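Local coordinates for Di-haem cytochrome c peroxidase family protein (Burkholderia thailandensis E264, PDB 6NX0) that is a diheme peroxidase holding two covalently bound c-type hemes, probably acts as a cytochrome-c peroxidase, and displays an unusually stable state with both hemes at iron(IV), at residues 373-378 and 388-393; 290-295 and 447-452. All blocks are in the same frame, centred on the assembly; numbering follows the deposited sequence.

How the contacts relate
Contact 1 (373-378 with 388-393) and contact 2 (290-295 with 447-452) lie about 14 Å apart between centres and border the same heme c, the one bound through Cys301 and Cys304. Contact 1 sits beside a ring methyl and a propionate of this heme, contact 2 beside its Cys301 attachment. In sequence, contact 1 falls inside the long loop that contact 2 closes. Helices 390-399 and 444-455 join them directly: Arg391 NE makes a salt bridge with Asp448 OD1 at 2.8 Å, Arg391 CA packs on Val451 CG2 at 3.8 Å, and Leu390 CD2 approaches Val451 CG1 at 4.2 Å. The other heme lies about 13 Å from the side chain of Val375.

Contact 1 of 2, residues 373-378 and 388-393; sequences RNVAIK and DTLRDA. With HEC (heme c), chain C.
With CG opposite its backbone N (chi1 176°), Leu390 reaches out from the first turn of helix 390-399 and spreads its two methyls over Val375 and Ala376. The valine answers with CG2, likewise set opposite its own N, and the two side chains cross at about a right angle, their methyl ends Val375 CG2 and Leu390 CD1 lying 4.0 Å apart. The second branch serves Ala376 instead: Leu390 CD2 comes to 4.0 Å from Ala376 CB.

The same methyls that pair across the segments also close on heme c. Its ring methyl CMA sits 3.8 Å from Leu390 CD1 and 3.9 Å from Val375 CG2, which makes a three-way apolar contact. Lys378 turns to the propionate of the same pyrrole. Bends at chi3 and chi4 (65° and 91°) carry Lys378 NZ to HEC O1A, 3.2 Å away, in a weak hydrogen bond, probably aided by the opposite charges of ammonium and propionate.

Within the cytochrome c domain, this is where the short 3-10 turn 375-377 meets the start of the helix that bears Tyr397, an axial ligand of the heme iron. The nine-residue connection between the segments contains Met382 and His383, which hydrogen-bond the heme through Met382 N and His383 ND1. Thr389 is the helix N-cap: its OG1 accepts from Asp392 N at 3.2 Å. One water bridges the two backbones, hydrogen-bonded to Lys378 O and less closely to Asp388 O. Behind the interface, helix 444-455 presents Leu454 to Leu390 and Arg455 to Ala376, while Met466 also lies against Ala376.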
loop_
_atom_site.group_PDB
_atom_site.type_symbol
_atom_site.label_atom_id
_atom_site.label_comp_id
_atom_site.label_asym_id
_atom_site.label_seq_id
_atom_site.Cartn_x
_atom_site.Cartn_y
_atom_site.Cartn_z
ATOM N N ARG A 373 8.814 -3.982 0.944
ATOM C CA ARG A 373 9.539 -4.000 2.209
ATOM C C ARG A 373 8.602 -4.453 3.319
ATOM O O ARG A 373 7.449 -4.032 3.394
ATOM C CB ARG A 373 10.131 -2.631 2.523
ATOM C CG ARG A 373 11.285 -2.299 1.563
ATOM C CD ARG A 373 11.749 -0.883 1.652
ATOM N NE ARG A 373 13.028 -0.662 0.957
ATOM C CZ ARG A 373 14.217 -0.894 1.494
ATOM N NH1 ARG A 373 14.308 -1.408 2.718
ATOM N NH2 ARG A 373 15.318 -0.656 0.795
ATOM N N ASN A 374 9.120 -5.338 4.171
ATOM C CA ASN A 374 8.408 -5.969 5.285
ATOM C C ASN A 374 7.244 -6.839 4.848
ATOM O O ASN A 374 6.408 -7.211 5.682
ATOM C CB ASN A 374 7.966 -4.936 6.314
ATOM C CG ASN A 374 9.147 -4.262 6.928
ATOM O OD1 ASN A 374 9.916 -4.915 7.660
ATOM N ND2 ASN A 374 9.336 -2.987 6.630
ATOM N N VAL A 375 7.208 -7.253 3.578
ATOM C CA VAL A 375 6.091 -8.082 3.111
ATOM C C VAL A 375 6.007 -9.389 3.882
ATOM O O VAL A 375 4.911 -9.904 4.132
ATOM C CB VAL A 375 6.197 -8.305 1.584
ATOM C CG1 VAL A 375 7.394 -9.172 1.224
ATOM C CG2 VAL A 375 4.871 -8.873 1.020
ATOM N N ALA A 376 7.151 -9.932 4.322
ATOM C CA ALA A 376 7.152 -11.279 4.882
ATOM C C ALA A 376 6.581 -11.367 6.298
ATOM O O ALA A 376 6.473 -12.479 6.828
ATOM C CB ALA A 376 8.582 -11.824 4.866
ATOM N N ILE A 377 6.199 -10.249 6.925
ATOM C CA ILE A 377 5.584 -10.261 8.252
ATOM C C ILE A 377 4.090 -10.007 8.192
ATOM O O ILE A 377 3.430 -9.996 9.248
ATOM C CB ILE A 377 6.254 -9.257 9.215
ATOM C CG1 ILE A 377 5.963 -7.797 8.834
ATOM C CG2 ILE A 377 7.753 -9.504 9.303
ATOM C CD1 ILE A 377 6.538 -6.784 9.785
ATOM N N LYS A 378 3.526 -9.828 7.001
ATOM C CA LYS A 378 2.096 -9.579 6.892
ATOM C C LYS A 378 1.306 -10.863 7.119
ATOM O O LYS A 378 1.753 -11.963 6.799
ATOM C CB LYS A 378 1.750 -9.003 5.518
ATOM C CG LYS A 378 2.346 -7.640 5.252
ATOM C CD LYS A 378 2.347 -7.299 3.786
ATOM C CE LYS A 378 0.952 -7.157 3.197
ATOM N NZ LYS A 378 0.458 -5.760 3.281
ATOM N N ASP A 388 -3.020 -15.996 2.385
ATOM C CA ASP A 388 -2.545 -15.966 3.766
ATOM C C ASP A 388 -1.103 -16.429 3.917
ATOM O O ASP A 388 -0.588 -16.424 5.038
ATOM C CB ASP A 388 -3.466 -16.772 4.708
ATOM C CG ASP A 388 -3.469 -18.263 4.450
ATOM O OD1 ASP A 388 -2.792 -18.748 3.539
ATOM O OD2 ASP A 388 -4.181 -18.979 5.201
ATOM N N THR A 389 -0.403 -16.727 2.818
ATOM C CA THR A 389 1.026 -16.984 2.881
ATOM C C THR A 389 1.732 -16.239 1.768
ATOM O O THR A 389 1.198 -16.100 0.667
ATOM C CB THR A 389 1.394 -18.462 2.744
ATOM O OG1 THR A 389 1.125 -18.892 1.412
ATOM C CG2 THR A 389 0.610 -19.334 3.741
ATOM N N LEU A 390 2.939 -15.774 2.072
ATOM C CA LEU A 390 3.744 -15.074 1.087
ATOM C C LEU A 390 4.046 -15.972 -0.102
ATOM O O LEU A 390 4.035 -15.518 -1.252
ATOM C CB LEU A 390 5.034 -14.582 1.730
ATOM C CG LEU A 390 6.032 -13.908 0.779
ATOM C CD1 LEU A 390 5.369 -12.693 0.069
ATOM C CD2 LEU A 390 7.286 -13.503 1.499
ATOM N N ARG A 391 4.300 -17.263 0.141
ATOM C CA ARG A 391 4.628 -18.136 -0.980
ATOM C C ARG A 391 3.479 -18.226 -1.975
ATOM O O ARG A 391 3.717 -18.274 -3.188
ATOM C CB ARG A 391 5.035 -19.528 -0.503
ATOM C CG ARG A 391 5.688 -20.328 -1.664
ATOM C CD ARG A 391 5.945 -21.775 -1.355
ATOM N NE ARG A 391 6.708 -22.384 -2.454
ATOM C CZ ARG A 391 6.165 -22.820 -3.590
ATOM N NH1 ARG A 391 6.950 -23.352 -4.530
ATOM N NH2 ARG A 391 4.856 -22.737 -3.800
ATOM N N ASP A 392 2.227 -18.225 -1.498
ATOM C CA ASP A 392 1.090 -18.281 -2.410
ATOM C C ASP A 392 1.013 -17.020 -3.257
ATOM O O ASP A 392 0.703 -17.090 -4.450
ATOM C CB ASP A 392 -0.225 -18.479 -1.640
ATOM C CG ASP A 392 -0.500 -19.929 -1.285
ATOM O OD1 ASP A 392 0.288 -20.825 -1.669
ATOM O OD2 ASP A 392 -1.516 -20.166 -0.607
ATOM N N ALA A 393 1.310 -15.863 -2.660
ATOM C CA ALA A 393 1.316 -14.606 -3.410
ATOM C C ALA A 393 2.328 -14.642 -4.539
ATOM O O ALA A 393 2.054 -14.137 -5.633
ATOM C CB ALA A 393 1.606 -13.432 -2.486
HETATM FE FE HEC C . 3.666 -7.928 -7.649
HETATM C CHA HEC C . 1.318 -7.213 -5.256
HETATM C CHB HEC C . 5.316 -9.969 -5.434
HETATM C CHC HEC C . 5.616 -9.159 -10.189
HETATM C CHD HEC C . 2.300 -5.642 -9.783
HETATM N NA HEC C . 3.403 -8.437 -5.702
HETATM C C1A HEC C . 2.382 -7.980 -4.889
HETATM C C2A HEC C . 2.505 -8.668 -3.631
HETATM C C3A HEC C . 3.661 -9.343 -3.648
HETATM C C4A HEC C . 4.250 -9.219 -4.958
HETATM C CMA HEC C . 4.193 -10.296 -2.580
HETATM C CAA HEC C . 1.598 -8.434 -2.401
HETATM C CBA HEC C . 2.126 -7.304 -1.535
HETATM C CGA HEC C . 1.243 -6.914 -0.374
HETATM O O1A HEC C . 1.590 -5.864 0.248
HETATM O O2A HEC C . 0.094 -7.420 -0.237
HETATM N NB HEC C . 5.176 -9.259 -7.797
HETATM C C1B HEC C . 5.748 -9.959 -6.731
HETATM C C2B HEC C . 6.813 -10.793 -7.257
HETATM C C3B HEC C . 6.867 -10.637 -8.578
HETATM C C4B HEC C . 5.870 -9.634 -8.929
HETATM C CMB HEC C . 7.743 -11.662 -6.370
HETATM C CAB HEC C . 7.737 -11.390 -9.616
HETATM C CBB HEC C . 7.449 -12.908 -9.564
HETATM N NC HEC C . 3.967 -7.439 -9.584
HETATM C C1C HEC C . 4.770 -8.123 -10.476
HETATM C C2C HEC C . 4.611 -7.505 -11.763
HETATM C C3C HEC C . 3.771 -6.469 -11.636
HETATM C C4C HEC C . 3.315 -6.427 -10.267
HETATM C CMC HEC C . 5.418 -7.975 -12.993
HETATM C CAC HEC C . 3.493 -5.367 -12.671
HETATM C CBC HEC C . 2.828 -6.017 -13.903
HETATM N ND HEC C . 2.132 -6.629 -7.506
HETATM C C1D HEC C . 1.730 -5.779 -8.542
HETATM C C2D HEC C . 0.477 -5.190 -8.171
HETATM C C3D HEC C . 0.122 -5.729 -6.840
HETATM C C4D HEC C . 1.217 -6.578 -6.458
HETATM C CMD HEC C . -0.364 -4.202 -8.974
HETATM C CAD HEC C . -1.151 -5.430 -6.037
HETATM C CBD HEC C . -2.237 -6.373 -6.514
HETATM C CGD HEC C . -3.389 -6.416 -5.542
HETATM O O1D HEC C . -3.249 -5.882 -4.414
HETATM O O2D HEC C . -4.381 -7.141 -5.845
HETATM O O HOH W 1 1.593 -14.615 6.517
#

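Contact 2 of 2, residues 290-295 and 447-452; sequences LALFRN and VDDLVA
The Phe293 ring receives Leu450 at its edge, near the ring plane: Leu450 CD2 stands 4.1 Å from Phe293 CD2, and the two side chains cross at about a right angle. Elsewhere the phenyl meets the Phe453 ring with the planes inclined at about 60°. Within 290-295 itself, away from the interface, the Arg294 guanidinium has Leu290 CD1 over one face, offset toward the rim, and makes a salt bridge with Asp309.

Leu450 CD2 reaches further, down to the backbone of the opposing helix, where it lies 3.6 Å from Phe293 N and 4.0 Å from Phe293 CB. Set opposite its own carbonyl carbon (chi1 -78°), CG of Leu450 lets the end of the side chain come nearer the partner segment than its first bond would suggest. The same methyl lies 3.9 Å from Leu292 CB and so fits between neighbouring residues of helix 284-293.

This is consistent with the packing of first and last helices characteristic of the cytochrome c fold, helices 284-293 and 444-455 playing these parts in the domain of the second heme. The CXXCH motif follows closely in sequence: Phe293 exchanges a backbone hydrogen bond with Met302, and its side chain reaches Cys301, which is bonded to the heme, and His305, an axial ligand of the iron. The side chain of Leu450 is also about 4 Å from the heme, between nearest atoms.

Leu292 CD1 also rests 3.9 Å from Asp449 CB, a purely aliphatic touch. The carboxylate of Asp449 is engaged by helix 284-293 one to two turns earlier, where OD2 forms a salt bridge with Arg288 and OD1 accepts a hydrogen bond from Gln285 NE2.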
loop_
_atom_site.group_PDB
_atom_site.type_symbol
_atom_site.label_atom_id
_atom_site.label_comp_id
_atom_site.label_asym_id
_atom_site.label_seq_id
_atom_site.Cartn_x
_atom_site.Cartn_y
_atom_site.Cartn_z
ATOM N N LEU A 290 17.151 -12.909 -5.859
ATOM C CA LEU A 290 17.360 -11.564 -6.381
ATOM C C LEU A 290 17.555 -11.612 -7.889
ATOM O O LEU A 290 16.989 -10.799 -8.625
ATOM C CB LEU A 290 18.577 -10.921 -5.719
ATOM C CG LEU A 290 19.096 -9.599 -6.273
ATOM C CD1 LEU A 290 18.045 -8.514 -6.179
ATOM C CD2 LEU A 290 20.360 -9.202 -5.528
ATOM N N ALA A 291 18.320 -12.588 -8.372
ATOM C CA ALA A 291 18.516 -12.681 -9.816
ATOM C C ALA A 291 17.218 -13.048 -10.533
ATOM O O ALA A 291 16.939 -12.518 -11.616
ATOM C CB ALA A 291 19.620 -13.684 -10.119
ATOM N N LEU A 292 16.407 -13.947 -9.959
ATOM C CA LEU A 292 15.105 -14.258 -10.554
ATOM C C LEU A 292 14.206 -13.028 -10.574
ATOM O O LEU A 292 13.445 -12.814 -11.526
ATOM C CB LEU A 292 14.430 -15.377 -9.768
ATOM C CG LEU A 292 15.053 -16.747 -10.007
ATOM C CD1 LEU A 292 14.724 -17.652 -8.841
ATOM C CD2 LEU A 292 14.533 -17.363 -11.299
ATOM N N PHE A 293 14.251 -12.254 -9.494
ATOM C CA PHE A 293 13.444 -11.047 -9.338
ATOM C C PHE A 293 13.704 -10.049 -10.447
ATOM O O PHE A 293 12.779 -9.338 -10.864
ATOM C CB PHE A 293 13.753 -10.436 -7.967
ATOM C CG PHE A 293 12.759 -9.400 -7.502
ATOM C CD1 PHE A 293 12.925 -8.064 -7.781
ATOM C CD2 PHE A 293 11.674 -9.795 -6.740
ATOM C CE1 PHE A 293 11.992 -7.135 -7.343
ATOM C CE2 PHE A 293 10.754 -8.882 -6.288
ATOM C CZ PHE A 293 10.910 -7.554 -6.573
ATOM N N ARG A 294 14.948 -9.993 -10.936
ATOM C CA ARG A 294 15.384 -9.054 -11.959
ATOM C C ARG A 294 15.512 -9.695 -13.333
ATOM O O ARG A 294 16.016 -9.044 -14.258
ATOM C CB ARG A 294 16.727 -8.439 -11.570
ATOM C CG ARG A 294 16.668 -7.588 -10.346
ATOM C CD ARG A 294 17.862 -6.653 -10.277
ATOM N NE ARG A 294 19.047 -7.362 -9.843
ATOM C CZ ARG A 294 20.112 -6.754 -9.337
ATOM N NH1 ARG A 294 21.171 -7.464 -8.941
ATOM N NH2 ARG A 294 20.102 -5.431 -9.228
ATOM N N ASN A 295 15.106 -10.951 -13.478
ATOM C CA ASN A 295 15.250 -11.684 -14.728
ATOM C C ASN A 295 13.978 -11.486 -15.543
ATOM O O ASN A 295 12.906 -11.967 -15.128
ATOM C CB ASN A 295 15.504 -13.156 -14.446
ATOM C CG ASN A 295 15.704 -13.998 -15.710
ATOM O OD1 ASN A 295 15.261 -13.650 -16.803
ATOM N ND2 ASN A 295 16.339 -15.156 -15.538
ATOM N N VAL A 447 10.380 -20.327 -7.187
ATOM C CA VAL A 447 9.436 -19.635 -6.306
ATOM C C VAL A 447 9.982 -19.597 -4.889
ATOM O O VAL A 447 9.931 -18.557 -4.215
ATOM C CB VAL A 447 8.065 -20.320 -6.383
ATOM C CG1 VAL A 447 7.122 -19.783 -5.304
ATOM C CG2 VAL A 447 7.456 -20.117 -7.755
ATOM N N ASP A 448 10.513 -20.733 -4.406
ATOM C CA ASP A 448 11.125 -20.756 -3.078
ATOM C C ASP A 448 12.240 -19.711 -2.955
ATOM O O ASP A 448 12.387 -19.048 -1.920
ATOM C CB ASP A 448 11.701 -22.141 -2.769
ATOM C CG ASP A 448 10.659 -23.275 -2.782
ATOM O OD1 ASP A 448 9.434 -23.048 -2.692
ATOM O OD2 ASP A 448 11.098 -24.448 -2.874
ATOM N N ASP A 449 13.075 -19.579 -3.994
ATOM C CA ASP A 449 14.182 -18.636 -3.948
ATOM C C ASP A 449 13.698 -17.187 -3.930
ATOM O O ASP A 449 14.270 -16.352 -3.222
ATOM C CB ASP A 449 15.110 -18.887 -5.132
ATOM C CG ASP A 449 15.857 -20.220 -5.037
ATOM O OD1 ASP A 449 15.822 -20.871 -3.965
ATOM O OD2 ASP A 449 16.482 -20.615 -6.059
ATOM N N LEU A 450 12.635 -16.881 -4.692
ATOM C CA LEU A 450 12.032 -15.552 -4.645
ATOM C C LEU A 450 11.519 -15.224 -3.247
ATOM O O LEU A 450 11.751 -14.118 -2.743
ATOM C CB LEU A 450 10.903 -15.454 -5.663
ATOM C CG LEU A 450 11.342 -15.241 -7.121
ATOM C CD1 LEU A 450 10.195 -15.545 -8.085
ATOM C CD2 LEU A 450 11.852 -13.852 -7.322
ATOM N N VAL A 451 10.844 -16.178 -2.599
ATOM C CA VAL A 451 10.425 -15.967 -1.208
ATOM C C VAL A 451 11.628 -15.686 -0.312
ATOM O O VAL A 451 11.608 -14.762 0.505
ATOM C CB VAL A 451 9.620 -17.175 -0.711
ATOM C CG1 VAL A 451 9.365 -17.083 0.803
ATOM C CG2 VAL A 451 8.335 -17.313 -1.483
ATOM N N ALA A 452 12.705 -16.465 -0.464
ATOM C CA ALA A 452 13.900 -16.208 0.334
ATOM C C ALA A 452 14.411 -14.784 0.130
ATOM O O ALA A 452 14.792 -14.094 1.080
ATOM C CB ALA A 452 14.994 -17.217 -0.019
#